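Putative rRNA methylase (Clostridium thermocellum ATCC 27405, PDB 3EEY) binds S-adenosylmethionine and is probably a methyltransferase, with ribosomal RNA as its putative substrate. Local coordinates at residues Met18-Gly23 and Ser42-Asn47; Ile166-Asp171 and Leu182-Lys187. One frame throughout, in Å; residues are numbered along the deposited sequence.

In the fold
Both contacts belong to one Rossmann-like methyltransferase fold but lie in different parts of it. Interaction 1 is partly buried and joins two chain turns around the first beta-alpha-beta unit, next to strand 25-28. Interaction 2 is a buried beta hairpin at the sheet's far end. The first has one backbone hydrogen bond, a small apolar patch and Glu22 against the helix end; six backbone bonds and a shared water hold the second. Helix 8-19 connects them: it runs into residues 18-23 and covers one face of the hairpin, where Phe19 CE1 packs 3.6 Å from Glu186 OE2. The second subunit meets interaction 1 only at Met18 and Phe19, but extends the sheet at strand 165-172.

Interaction 1: residues Met18-Gly23 and Ser42-Asn47; sequences MFVKEG and SLVGEN
The carboxylate of Glu22 has one face turned to Gly45. Its OE2 lies 4.1 Å from Gly45 CA. Leu43 O lies to one side, 3.9 Å from Glu22 OE2; both are acceptors, so this is proximity only. A second flat group, the Val44 carbonyl, receives the Gly23 amide. The setting is the first beta-alpha-beta unit of a Rossmann-like methyltransferase fold. Residues 18-23 leave helix 8-19 and lead into strand 25-28. Residues 42-47 end helix 35-44 and lead towards strand 49-53, beside strand 25-28 in the sheet. The contact thus joins the entry to the first strand with the exit from the crossover helix.

Gly23 N is 2.8 Å from Val44 O, with a nearly straight N-H angle of 166°. The donor is tilted 20° out of the carbonyl plane. Val44 O also takes a CA-H contact from Glu22 CA at 3.5 Å. Gly45 turns the chain out of the helix with positive phi, which favours glycine. The Gly23 backbone angles call for glycine too, since a CB would jam against Glu22 O.

Val20 and Leu43 form the apolar end, their side chains crossing at about a right angle. With Val20 CG1 anti to the backbone N (chi1 175°), this branch reaches Leu43 CB at 4.0 Å. Val20 also packs on Ala96 of strand 94-101. Leu43 leans back on Ile16 and Lys17 of helix 8-19. Val44 CG2 meets the backbone instead, 4.0 Å from Lys21 O. Glu22 CG sits against the end of helix 35-44, 3.5 Å from Leu43 O.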
loop_
_atom_site.group_PDB
_atom_site.type_symbol
_atom_site.label_atom_id
_atom_site.label_comp_id
_atom_site.label_asym_id
_atom_site.label_seq_id
_atom_site.Cartn_x
_atom_site.Cartn_y
_atom_site.Cartn_z
ATOM N N MET A 18 5.117 12.400 2.327
ATOM C CA MET A 18 3.751 12.757 2.764
ATOM C C MET A 18 3.697 13.345 4.169
ATOM O O MET A 18 2.872 14.203 4.463
ATOM C CB MET A 18 2.840 11.522 2.779
ATOM C CG MET A 18 2.177 11.106 1.467
ATOM S SD MET A 18 1.355 9.489 1.652
ATOM C CE MET A 18 -0.149 9.934 2.523
ATOM N N PHE A 19 4.574 12.864 5.041
ATOM C CA PHE A 19 4.463 13.130 6.470
ATOM C C PHE A 19 5.495 14.120 6.991
ATOM O O PHE A 19 5.220 14.874 7.918
ATOM C CB PHE A 19 4.585 11.817 7.242
ATOM C CG PHE A 19 3.328 11.003 7.268
ATOM C CD1 PHE A 19 2.503 11.031 8.384
ATOM C CD2 PHE A 19 2.971 10.190 6.197
ATOM C CE1 PHE A 19 1.337 10.279 8.431
ATOM C CE2 PHE A 19 1.804 9.435 6.231
ATOM C CZ PHE A 19 0.985 9.481 7.354
ATOM N N VAL A 20 6.686 14.112 6.404
ATOM C CA VAL A 20 7.788 14.923 6.904
ATOM C C VAL A 20 7.796 16.303 6.260
ATOM O O VAL A 20 7.819 16.425 5.034
ATOM C CB VAL A 20 9.154 14.211 6.691
ATOM C CG1 VAL A 20 10.325 15.094 7.100
ATOM C CG2 VAL A 20 9.185 12.929 7.465
ATOM N N LYS A 21 7.741 17.335 7.099
ATOM C CA LYS A 21 7.924 18.712 6.648
ATOM C C LYS A 21 9.216 19.291 7.230
ATOM O O LYS A 21 9.915 18.624 8.004
ATOM C CB LYS A 21 6.697 19.585 6.973
ATOM C CG LYS A 21 6.373 19.770 8.454
ATOM C CD LYS A 21 5.237 20.771 8.640
ATOM C CE LYS A 21 4.965 21.056 10.110
ATOM N NZ LYS A 21 4.006 22.189 10.291
ATOM N N GLU A 22 9.537 20.522 6.846
ATOM C CA GLU A 22 10.780 21.156 7.272
ATOM C C GLU A 22 10.753 21.573 8.739
ATOM O O GLU A 22 9.746 22.099 9.229
ATOM C CB GLU A 22 11.120 22.340 6.366
ATOM C CG GLU A 22 11.195 21.959 4.893
ATOM C CD GLU A 22 12.275 22.701 4.138
ATOM O OE1 GLU A 22 12.445 23.919 4.370
ATOM O OE2 GLU A 22 12.949 22.061 3.302
ATOM N N GLY A 23 11.859 21.307 9.432
ATOM C CA GLY A 23 11.982 21.603 10.854
ATOM C C GLY A 23 11.692 20.429 11.773
ATOM O O GLY A 23 11.879 20.533 12.988
ATOM N N SER A 42 17.432 16.116 3.523
ATOM C CA SER A 42 16.973 17.064 2.511
ATOM C C SER A 42 15.530 17.503 2.731
ATOM O O SER A 42 15.166 18.633 2.405
ATOM C CB SER A 42 17.117 16.468 1.114
ATOM O OG SER A 42 16.199 15.401 0.935
ATOM N N LEU A 43 14.714 16.608 3.281
ATOM C CA LEU A 43 13.305 16.904 3.560
ATOM C C LEU A 43 13.132 17.827 4.749
ATOM O O LEU A 43 12.164 18.582 4.836
ATOM C CB LEU A 43 12.528 15.623 3.861
ATOM C CG LEU A 43 12.269 14.584 2.776
ATOM C CD1 LEU A 43 11.383 13.539 3.375
ATOM C CD2 LEU A 43 11.624 15.187 1.525
ATOM N N VAL A 44 14.081 17.750 5.667
ATOM C CA VAL A 44 13.925 18.329 6.981
ATOM C C VAL A 44 14.503 19.750 7.082
ATOM O O VAL A 44 14.112 20.530 7.953
ATOM C CB VAL A 44 14.463 17.342 8.043
ATOM C CG1 VAL A 44 15.879 17.682 8.500
ATOM C CG2 VAL A 44 13.526 17.261 9.174
ATOM N N GLY A 45 15.407 20.082 6.165
ATOM C CA GLY A 45 15.921 21.437 6.043
ATOM C C GLY A 45 16.950 21.824 7.081
ATOM O O GLY A 45 17.486 20.971 7.786
ATOM N N GLU A 46 17.209 23.126 7.161
ATOM C CA GLU A 46 18.242 23.712 8.010
ATOM C C GLU A 46 17.926 23.612 9.510
ATOM O O GLU A 46 18.819 23.362 10.326
ATOM C CB GLU A 46 18.438 25.177 7.604
ATOM C CG GLU A 46 19.613 25.891 8.256
ATOM C CD GLU A 46 19.429 27.401 8.294
ATOM O OE1 GLU A 46 19.999 28.038 9.209
ATOM O OE2 GLU A 46 18.714 27.946 7.419
ATOM N N ASN A 47 16.656 23.802 9.855
ATOM C CA ASN A 47 16.220 23.837 11.248
ATOM C C ASN A 47 15.720 22.493 11.775
ATOM O O ASN A 47 15.234 22.403 12.906
ATOM C CB ASN A 47 15.150 24.915 11.435
ATOM C CG ASN A 47 15.660 26.300 11.105
ATOM O OD1 ASN A 47 16.726 26.714 11.566
ATOM N ND2 ASN A 47 14.896 27.030 10.305
#

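Interaction 2: residues Ile166-Asp171 and Leu182-Lys187; sequences IVQRTD and LVCIEK
Gln168, Thr170 and Leu182 grip one water. It donates to Gln168 O at 2.8 Å and to Leu182 O. It accepts from Gln168 NE2 at 2.9 Å. Thr170 OG1 is its fourth partner, at 2.7 Å. The Thr170 hydroxyl can meet it because OG1 stands beside the backbone N (chi1 -60°). Gln168 NE2 also bonds Tyr15 OH of helix 8-19, and Gln168 OE1 bonds Gln11 of the second subunit, so both ends of this amide are held.

Six backbone hydrogen bonds zip the strands together in antiparallel register. They join the hydrogen-bonded pairs Ile166-Glu186, Gln168-Cys184 and Thr170-Leu182. Thr170 N to Leu182 O is the shortest, at 2.7 Å. Leu182 O thus serves both an amide and the water. These six side chains share the face that holds the water and is covered by helix 8-19.

Val167, Arg169, Val183 and Ile185 share the other face. Val167 CG1 touches Val183 CG1 at 3.7 Å, a diagonal contact between successive non-hydrogen-bonded pairs, Val167-Ile185 and Arg169-Val183. Leu157 of helix 148-157 packs on both valines and on Ile185. Arg169 leads away to Asp171 of the second subunit, its salt-bridge partner there, and that subunit continues the sheet beyond strand 165-172.

Strand 181-187 runs antiparallel between strands 133-139 and 165-172. This reversed strand completes the 3-2-1-4-5-7-6 order of class I S-adenosylmethionine-dependent methyltransferases.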
loop_
_atom_site.group_PDB
_atom_site.type_symbol
_atom_site.label_atom_id
_atom_site.label_comp_id
_atom_site.label_asym_id
_atom_site.label_seq_id
_atom_site.Cartn_x
_atom_site.Cartn_y
_atom_site.Cartn_z
ATOM N N ILE A 166 -2.161 2.518 13.048
ATOM C CA ILE A 166 -2.464 1.843 11.781
ATOM C C ILE A 166 -1.214 1.091 11.332
ATOM O O ILE A 166 -0.151 1.672 11.250
ATOM C CB ILE A 166 -2.873 2.841 10.664
ATOM C CG1 ILE A 166 -4.066 3.696 11.099
ATOM C CG2 ILE A 166 -3.208 2.108 9.367
ATOM C CD1 ILE A 166 -4.432 4.791 10.111
ATOM N N VAL A 167 -1.336 -0.207 11.077
ATOM C CA VAL A 167 -0.218 -0.988 10.549
ATOM C C VAL A 167 -0.616 -1.542 9.173
ATOM O O VAL A 167 -1.502 -2.379 9.049
ATOM C CB VAL A 167 0.250 -2.119 11.520
ATOM C CG1 VAL A 167 1.467 -2.853 10.950
ATOM C CG2 VAL A 167 0.587 -1.559 12.906
ATOM N N GLN A 168 0.040 -1.043 8.137
ATOM C CA GLN A 168 -0.302 -1.398 6.784
ATOM C C GLN A 168 0.849 -2.128 6.117
ATOM O O GLN A 168 1.959 -1.616 6.057
ATOM C CB GLN A 168 -0.655 -0.147 6.001
ATOM C CG GLN A 168 -1.073 -0.388 4.583
ATOM C CD GLN A 168 -0.885 0.846 3.728
ATOM O OE1 GLN A 168 -1.829 1.579 3.463
ATOM N NE2 GLN A 168 0.349 1.093 3.310
ATOM N N ARG A 169 0.573 -3.330 5.623
ATOM C CA ARG A 169 1.544 -4.088 4.861
ATOM C C ARG A 169 1.282 -3.984 3.352
ATOM O O ARG A 169 0.151 -4.098 2.905
ATOM C CB ARG A 169 1.538 -5.543 5.294
ATOM C CG ARG A 169 2.674 -6.346 4.668
ATOM C CD ARG A 169 2.457 -7.836 4.789
ATOM N NE ARG A 169 1.100 -8.263 4.442
ATOM C CZ ARG A 169 0.572 -9.431 4.812
ATOM N NH1 ARG A 169 1.288 -10.287 5.532
ATOM N NH2 ARG A 169 -0.665 -9.747 4.468
ATOM N N THR A 170 2.343 -3.753 2.587
ATOM C CA THR A 170 2.278 -3.701 1.142
ATOM C C THR A 170 3.183 -4.810 0.600
ATOM O O THR A 170 4.309 -4.972 1.054
ATOM C CB THR A 170 2.686 -2.299 0.616
ATOM O OG1 THR A 170 1.801 -1.313 1.163
ATOM C CG2 THR A 170 2.605 -2.229 -0.896
ATOM N N ASP A 171 2.673 -5.565 -0.366
ATOM C CA ASP A 171 3.242 -6.839 -0.750
ATOM C C ASP A 171 2.997 -7.070 -2.239
ATOM O O ASP A 171 1.892 -6.862 -2.722
ATOM C CB ASP A 171 2.560 -7.941 0.068
ATOM C CG ASP A 171 3.385 -9.207 0.166
ATOM O OD1 ASP A 171 4.501 -9.262 -0.403
ATOM O OD2 ASP A 171 2.905 -10.154 0.826
ATOM N N LEU A 182 6.869 -3.772 2.391
ATOM C CA LEU A 182 6.744 -2.494 3.099
ATOM C C LEU A 182 5.689 -2.518 4.209
ATOM O O LEU A 182 4.531 -2.807 3.956
ATOM C CB LEU A 182 6.408 -1.363 2.130
ATOM C CG LEU A 182 6.189 0.020 2.758
ATOM C CD1 LEU A 182 7.457 0.581 3.409
ATOM C CD2 LEU A 182 5.643 0.985 1.738
ATOM N N VAL A 183 6.101 -2.190 5.431
ATOM C CA VAL A 183 5.160 -1.977 6.522
ATOM C C VAL A 183 5.152 -0.489 6.887
ATOM O O VAL A 183 6.199 0.121 7.050
ATOM C CB VAL A 183 5.460 -2.875 7.749
ATOM C CG1 VAL A 183 4.427 -2.678 8.821
ATOM C CG2 VAL A 183 5.461 -4.347 7.355
ATOM N N CYS A 184 3.961 0.095 6.956
ATOM C CA CYS A 184 3.788 1.474 7.376
ATOM C C CYS A 184 3.037 1.503 8.689
ATOM O O CYS A 184 1.937 0.976 8.781
ATOM C CB CYS A 184 3.007 2.263 6.332
ATOM S SG CYS A 184 3.915 2.574 4.837
ATOM N N ILE A 185 3.651 2.095 9.710
ATOM C CA ILE A 185 3.021 2.265 11.014
ATOM C C ILE A 185 2.753 3.743 11.247
ATOM O O ILE A 185 3.678 4.542 11.221
ATOM C CB ILE A 185 3.929 1.738 12.152
ATOM C CG1 ILE A 185 4.413 0.315 11.850
ATOM C CG2 ILE A 185 3.215 1.817 13.494
ATOM C CD1 ILE A 185 5.677 -0.056 12.560
ATOM N N GLU A 186 1.492 4.104 11.463
ATOM C CA GLU A 186 1.122 5.493 11.731
ATOM C C GLU A 186 0.429 5.601 13.073
ATOM O O GLU A 186 -0.540 4.890 13.318
ATOM C CB GLU A 186 0.178 6.035 10.655
ATOM C CG GLU A 186 -0.047 7.538 10.783
ATOM C CD GLU A 186 -1.197 8.072 9.953
ATOM O OE1 GLU A 186 -1.712 7.354 9.080
ATOM O OE2 GLU A 186 -1.590 9.233 10.177
ATOM N N LYS A 187 0.913 6.492 13.933
ATOM C CA LYS A 187 0.275 6.741 15.223
ATOM C C LYS A 187 -0.983 7.570 15.026
ATOM O O LYS A 187 -0.950 8.610 14.386
ATOM C CB LYS A 187 1.237 7.437 16.194
ATOM C CG LYS A 187 0.664 7.665 17.594
ATOM C CD LYS A 187 1.673 8.293 18.549
ATOM C CE LYS A 187 2.325 7.244 19.418
ATOM N NZ LYS A 187 3.369 7.755 20.351
HETATM O O HOH W 1 2.686 -0.540 3.632
#